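Local coordinates for protein necrotic enteritis toxin B (Clostridium perfringens, PDB 4I0N) that probably forms oligomeric pores in the membranes of target cells, as a secreted clostridial toxin with the alpha-hemolysin fold, at residues D177-N180 with I181-H185; G189-L192 with F193-S196. One frame throughout, in Å; residues are numbered along the deposited sequence.

Contact 1 (177-185) and contact 2 (189-196) come one after the other along the chain, both in the long loop between strand 165-172 and helix 214-217. Their centres are about 8 Å apart, and each lies 25 to 27 Å from the centre of the chain. Asn190 ND2 joins them through a probable hydrogen bond to Asn180 O, at 3.1 Å; close by, Leu192 CD1 packs 3.4 Å from Tyr179 O. Contact 1 is a surface turn, whereas contact 2 is mostly buried against strands 76-92, 236-255 and 258-279. Such a position is consistent with the rim region of the alpha-hemolysin fold, where loops folded onto strands would face a membrane.

Contact 1: D177-N180 with I181-H185; sequences DGYN and IDSYH
Asn180 and Ser183 are the first and last residues of a type I beta turn, and each uses its side chain as well as its backbone to close it. The closing bond runs from Ser183 N to Asn180 O at 3.0 Å, with the donor well above the carbonyl plane. A second bond goes back the other way: Asn180 N donates to Ser183 OG at 2.8 Å, and its N-H...O angle of 172° makes it nearly straight. The Ser183 hydroxyl reaches that amide because OG lies anti to its own carbonyl carbon and beside its backbone N.

The Asn180 side chain adds a third bond. With CG held between its backbone N and carbonyl carbon (chi1 57°), the amide folds over the turn and OD1 accepts from Asp182 N at 2.8 Å; the donor lies in the plane of the side-chain carbonyl, but the bond is bent, with an N-H...O angle of 136°. This link to the residue two places on is an Asx turn within the beta turn, and Asp182 CB packs alongside the same oxygen. The side chain of Ile181 touches Trp81 and Glu83 of strand 76-92. The Tyr179 ring has Asp177 O above one face, offset toward the rim, while Ser183 OG meets its edge in plane, 3.7 Å from CD1.

Contact 2: G189-L192 with F193-S196; sequences GNQL and FMKS
Leu192 and Phe193 make the tightly packed half of this contact although they are neighbours in sequence. Their side chains run side by side in the same direction, and Leu192 CG sits over one face of the Phe193 ring, 3.7 Å from its centroid and 15° off the normal, which meets the criteria for a CH-pi contact. Toward the rim of the ring, Leu192 CD2 comes within 3.5 Å of Phe193 CE2. The leucine branch reaches this place because CG is anti to its backbone N (chi1 -164°). Leu192 also touches Trp81, Tyr250 and Asn263, one from each of strands 76-92, 236-255 and 258-279, while Phe193 rests on Met79 and meets Trp81 edge-to-face.

Gln191 and Met194 meet more loosely, their side chains passing each other at a slant: the nearest pair, Gln191 CG and Met194 SD, is 4.1 Å apart. Gln191 OE1 is hydrogen-bonded to Arg197 NE, and Met194, partly exposed, packs on Tyr250, Leu252 and Trp259. The solvent side lies at the exposed Lys195. One water bridges two backbone carbonyls, donating to Gln191 O at 2.6 Å and to Met194 O at 2.9 Å. Gln191 O is thus gripped twice, for Met194 N also donates to it at 3.0 Å, in a bond with an N-H...O angle of 168°.

Just upstream, Leu192 N donates to Asn190 OD1 at 2.9 Å. An Asx turn begun by Asn190 therefore leads straight into a beta turn closed from Gln191 to Met194, a pair of overlapping turns that reverses the loop.

Contact 1: D177-N180 with I181-H185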
ATOM      1  N   ASP A 177      22.084  -2.912  -7.955  1.00 15.02           N
ATOM      2  CA  ASP A 177      23.410  -3.535  -7.802  1.00 15.90           C
ATOM      3  C   ASP A 177      23.361  -4.927  -7.165  1.00 15.34           C
ATOM      4  O   ASP A 177      24.390  -5.588  -7.031  1.00 16.68           O
ATOM      5  CB  ASP A 177      24.311  -2.647  -6.951  1.00 15.90           C
ATOM      6  CG  ASP A 177      24.652  -1.329  -7.628  1.00 19.67           C
ATOM      7  OD1 ASP A 177      24.974  -1.302  -8.828  1.00 19.21           O
ATOM      8  OD2 ASP A 177      24.600  -0.301  -6.932  1.00 27.47           O
ATOM      9  N   GLY A 178      22.165  -5.341  -6.764  1.00 15.38           N
ATOM     10  CA  GLY A 178      21.923  -6.654  -6.173  1.00 14.95           C
ATOM     11  C   GLY A 178      22.192  -6.754  -4.686  1.00 14.32           C
ATOM     12  O   GLY A 178      22.306  -7.863  -4.169  1.00 15.83           O
ATOM     13  N   TYR A 179      22.308  -5.622  -3.988  1.00 13.42           N
ATOM     14  CA  TYR A 179      22.489  -5.658  -2.531  1.00 12.64           C
ATOM     15  C   TYR A 179      21.149  -5.732  -1.827  1.00 12.32           C
ATOM     16  O   TYR A 179      20.190  -5.082  -2.219  1.00 11.97           O
ATOM     17  CB  TYR A 179      23.296  -4.449  -2.054  1.00 12.76           C
ATOM     18  CG  TYR A 179      24.720  -4.520  -2.530  1.00 14.21           C
ATOM     19  CD1 TYR A 179      25.554  -5.581  -2.148  1.00 14.66           C
ATOM     20  CD2 TYR A 179      25.234  -3.542  -3.383  1.00 14.74           C
ATOM     21  CE1 TYR A 179      26.886  -5.650  -2.619  1.00 17.58           C
ATOM     22  CE2 TYR A 179      26.532  -3.613  -3.849  1.00 17.62           C
ATOM     23  CZ  TYR A 179      27.349  -4.653  -3.460  1.00 19.08           C
ATOM     24  OH  TYR A 179      28.631  -4.696  -3.945  1.00 22.13           O
ATOM     25  N   ASN A 180      21.079  -6.532  -0.779  1.00 11.68           N
ATOM     26  CA  ASN A 180      19.824  -6.660  -0.046  1.00 11.02           C
ATOM     27  C   ASN A 180      20.118  -6.570   1.454  1.00 10.59           C
ATOM     28  O   ASN A 180      21.268  -6.420   1.862  1.00 10.70           O
ATOM     29  CB  ASN A 180      19.151  -7.995  -0.428  1.00 10.87           C
ATOM     30  CG  ASN A 180      20.052  -9.208  -0.164  1.00 11.44           C
ATOM     31  OD1 ASN A 180      20.507  -9.421   0.953  1.00 14.04           O
ATOM     32  ND2 ASN A 180      20.345  -9.980  -1.215  1.00 11.88           N
ATOM     33  N   ILE A 181      19.091  -6.663   2.290  1.00 10.77           N
ATOM     34  CA  ILE A 181      19.311  -6.496   3.734  1.00 11.40           C
ATOM     35  C   ILE A 181      20.198  -7.572   4.370  1.00 12.19           C
ATOM     36  O   ILE A 181      20.636  -7.402   5.510  1.00 12.80           O
ATOM     37  CB  ILE A 181      17.977  -6.380   4.536  1.00 11.00           C
ATOM     38  CG1 ILE A 181      17.216  -7.705   4.484  1.00 11.08           C
ATOM     39  CG2 ILE A 181      17.128  -5.185   4.010  1.00 12.22           C
ATOM     40  CD1 ILE A 181      15.908  -7.708   5.285  1.00 12.93           C
ATOM     41  N   ASP A 182      20.431  -8.679   3.660  1.00 12.64           N
ATOM     42  CA  ASP A 182      21.342  -9.712   4.157  1.00 13.96           C
ATOM     43  C   ASP A 182      22.747  -9.666   3.570  1.00 14.13           C
ATOM     44  O   ASP A 182      23.577 -10.498   3.936  1.00 14.56           O
ATOM     45  CB  ASP A 182      20.752 -11.112   3.939  1.00 14.53           C
ATOM     46  CG  ASP A 182      19.441 -11.313   4.682  1.00 17.94           C
ATOM     47  OD1 ASP A 182      19.414 -11.135   5.927  1.00 20.95           O
ATOM     48  OD2 ASP A 182      18.445 -11.643   4.014  1.00 20.55           O
ATOM     49  N   SER A 183      23.031  -8.730   2.654  1.00 13.96           N
ATOM     50  CA  SER A 183      24.325  -8.734   1.949  1.00 14.04           C
ATOM     51  C   SER A 183      25.462  -8.531   2.941  1.00 15.45           C
ATOM     52  O   SER A 183      25.328  -7.763   3.892  1.00 15.43           O
ATOM     53  CB  SER A 183      24.387  -7.669   0.837  1.00 14.56           C
ATOM     54  OG  SER A 183      23.451  -7.966  -0.186  1.00 12.26           O
ATOM     55  N   TYR A 184      26.556  -9.254   2.744  1.00 16.62           N
ATOM     56  CA  TYR A 184      27.674  -9.178   3.676  1.00 18.84           C
ATOM     57  C   TYR A 184      28.998  -9.506   3.013  1.00 19.56           C
ATOM     58  O   TYR A 184      29.170 -10.573   2.419  1.00 20.73           O
ATOM     59  CB  TYR A 184      27.438 -10.067   4.921  1.00 20.07           C
ATOM     60  CG  TYR A 184      28.577  -9.961   5.909  1.00 23.25           C
ATOM     61  CD1 TYR A 184      28.708  -8.835   6.718  1.00 23.51           C
ATOM     62  CD2 TYR A 184      29.551 -10.967   6.000  1.00 25.85           C
ATOM     63  CE1 TYR A 184      29.772  -8.708   7.615  1.00 25.09           C
ATOM     64  CE2 TYR A 184      30.621 -10.851   6.893  1.00 28.60           C
ATOM     65  CZ  TYR A 184      30.716  -9.720   7.703  1.00 29.36           C
ATOM     66  OH  TYR A 184      31.765  -9.591   8.589  1.00 31.65           O
ATOM     67  N   HIS A 185      29.918  -8.551   3.105  1.00 19.55           N
ATOM     68  CA  HIS A 185      31.282  -8.692   2.640  1.00 20.25           C
ATOM     69  C   HIS A 185      32.175  -8.626   3.880  1.00 20.56           C
ATOM     70  O   HIS A 185      31.973  -7.774   4.762  1.00 19.21           O
ATOM     71  CB  HIS A 185      31.608  -7.541   1.677  1.00 19.76           C
ATOM     72  CG  HIS A 185      32.935  -7.666   0.990  1.00 21.16           C
ATOM     73  ND1 HIS A 185      34.139  -7.480   1.637  1.00 21.02           N
ATOM     74  CD2 HIS A 185      33.239  -7.908  -0.308  1.00 22.49           C
ATOM     75  CE1 HIS A 185      35.130  -7.636   0.776  1.00 23.21           C
ATOM     76  NE2 HIS A 185      34.609  -7.893  -0.413  1.00 22.58           N
TER

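Contact 2: G189-L192 with F193-S196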
ATOM      1  N   GLY A 189      31.250  -5.074   4.835  1.00 18.20           N
ATOM      2  CA  GLY A 189      29.974  -5.318   5.512  1.00 16.84           C
ATOM      3  C   GLY A 189      28.879  -5.346   4.468  1.00 15.90           C
ATOM      4  O   GLY A 189      29.071  -5.889   3.382  1.00 16.40           O
ATOM      5  N   ASN A 190      27.732  -4.755   4.805  1.00 15.04           N
ATOM      6  CA  ASN A 190      26.632  -4.631   3.865  1.00 14.77           C
ATOM      7  C   ASN A 190      26.801  -3.341   3.062  1.00 14.40           C
ATOM      8  O   ASN A 190      26.809  -2.255   3.626  1.00 14.34           O
ATOM      9  CB  ASN A 190      25.277  -4.614   4.594  1.00 13.90           C
ATOM     10  CG  ASN A 190      24.113  -4.761   3.636  1.00 14.18           C
ATOM     11  OD1 ASN A 190      24.231  -4.430   2.445  1.00 16.34           O
ATOM     12  ND2 ASN A 190      22.996  -5.305   4.123  1.00 12.29           N
ATOM     13  N   GLN A 191      26.949  -3.474   1.750  1.00 14.93           N
ATOM     14  CA  GLN A 191      27.198  -2.314   0.892  1.00 14.87           C
ATOM     15  C   GLN A 191      25.921  -1.665   0.352  1.00 14.14           C
ATOM     16  O   GLN A 191      25.989  -0.782  -0.506  1.00 14.48           O
ATOM     17  CB  GLN A 191      28.144  -2.727  -0.251  1.00 15.49           C
ATOM     18  CG  GLN A 191      29.561  -3.004   0.239  1.00 15.55           C
ATOM     19  CD  GLN A 191      30.356  -3.784  -0.762  1.00 18.20           C
ATOM     20  OE1 GLN A 191      31.115  -3.207  -1.556  1.00 18.43           O
ATOM     21  NE2 GLN A 191      30.173  -5.098  -0.765  1.00 16.34           N
ATOM     22  N   LEU A 192      24.769  -2.113   0.852  1.00 13.31           N
ATOM     23  CA  LEU A 192      23.430  -1.664   0.415  1.00 13.88           C
ATOM     24  C   LEU A 192      23.342  -0.260  -0.212  1.00 13.81           C
ATOM     25  O   LEU A 192      23.009  -0.133  -1.395  1.00 14.94           O
ATOM     26  CB  LEU A 192      22.442  -1.801   1.584  1.00 13.87           C
ATOM     27  CG  LEU A 192      20.935  -1.762   1.343  1.00 12.98           C
ATOM     28  CD1 LEU A 192      20.520  -2.802   0.338  1.00 13.19           C
ATOM     29  CD2 LEU A 192      20.212  -1.968   2.678  1.00 15.04           C
ATOM     30  N   PHE A 193      23.618   0.789   0.565  1.00 13.60           N
ATOM     31  CA  PHE A 193      23.529   2.154   0.029  1.00 13.79           C
ATOM     32  C   PHE A 193      24.836   2.904   0.164  1.00 14.30           C
ATOM     33  O   PHE A 193      24.851   4.129   0.268  1.00 14.80           O
ATOM     34  CB  PHE A 193      22.394   2.961   0.694  1.00 13.85           C
ATOM     35  CG  PHE A 193      21.047   2.264   0.680  1.00 13.09           C
ATOM     36  CD1 PHE A 193      20.393   1.998  -0.521  1.00 13.05           C
ATOM     37  CD2 PHE A 193      20.423   1.922   1.883  1.00 12.94           C
ATOM     38  CE1 PHE A 193      19.143   1.379  -0.529  1.00 13.40           C
ATOM     39  CE2 PHE A 193      19.181   1.294   1.887  1.00 12.04           C
ATOM     40  CZ  PHE A 193      18.539   1.020   0.672  1.00 14.06           C
ATOM     41  N   MET A 194      25.934   2.162   0.124  1.00 14.80           N
ATOM     42  CA  MET A 194      27.279   2.740   0.244  1.00 15.48           C
ATOM     43  C   MET A 194      27.732   3.339  -1.087  1.00 16.64           C
ATOM     44  O   MET A 194      27.873   2.619  -2.086  1.00 16.63           O
ATOM     45  CB  MET A 194      28.250   1.655   0.723  1.00 15.76           C
ATOM     46  CG  MET A 194      29.695   2.137   0.948  1.00 16.66           C
ATOM     47  SD  MET A 194      30.857   0.781   1.229  1.00 17.21           S
ATOM     48  CE  MET A 194      30.364   0.230   2.874  1.00 16.47           C
ATOM     49  N   LYS A 195      27.947   4.649  -1.111  1.00 17.05           N
ATOM     50  CA  LYS A 195      28.354   5.341  -2.352  1.00 18.75           C
ATOM     51  C   LYS A 195      29.794   5.002  -2.747  1.00 19.84           C
ATOM     52  O   LYS A 195      30.070   4.694  -3.917  1.00 20.56           O
ATOM     53  CB  LYS A 195      28.151   6.854  -2.202  1.00 18.99           C
ATOM     54  CG  LYS A 195      28.361   7.691  -3.454  1.00 22.85           C
ATOM     55  CD  LYS A 195      27.945   9.127  -3.164  1.00 26.47           C
ATOM     56  CE  LYS A 195      28.170  10.037  -4.361  1.00 31.22           C
ATOM     57  NZ  LYS A 195      27.508  11.364  -4.147  1.00 33.55           N
ATOM     58  N   SER A 196      30.702   5.025  -1.768  1.00 20.30           N
ATOM     59  CA  SER A 196      32.117   4.692  -1.994  1.00 20.41           C
ATOM     60  C   SER A 196      32.707   3.862  -0.858  1.00 20.35           C
ATOM     61  O   SER A 196      32.456   4.130   0.311  1.00 19.33           O
ATOM     62  CB  SER A 196      32.960   5.968  -2.172  1.00 21.56           C
ATOM     63  OG  SER A 196      34.329   5.653  -2.337  1.00 21.68           O
TER
HETATM   64  O   HOH W   1      27.247  -0.120  -2.687  1.00 23.83           O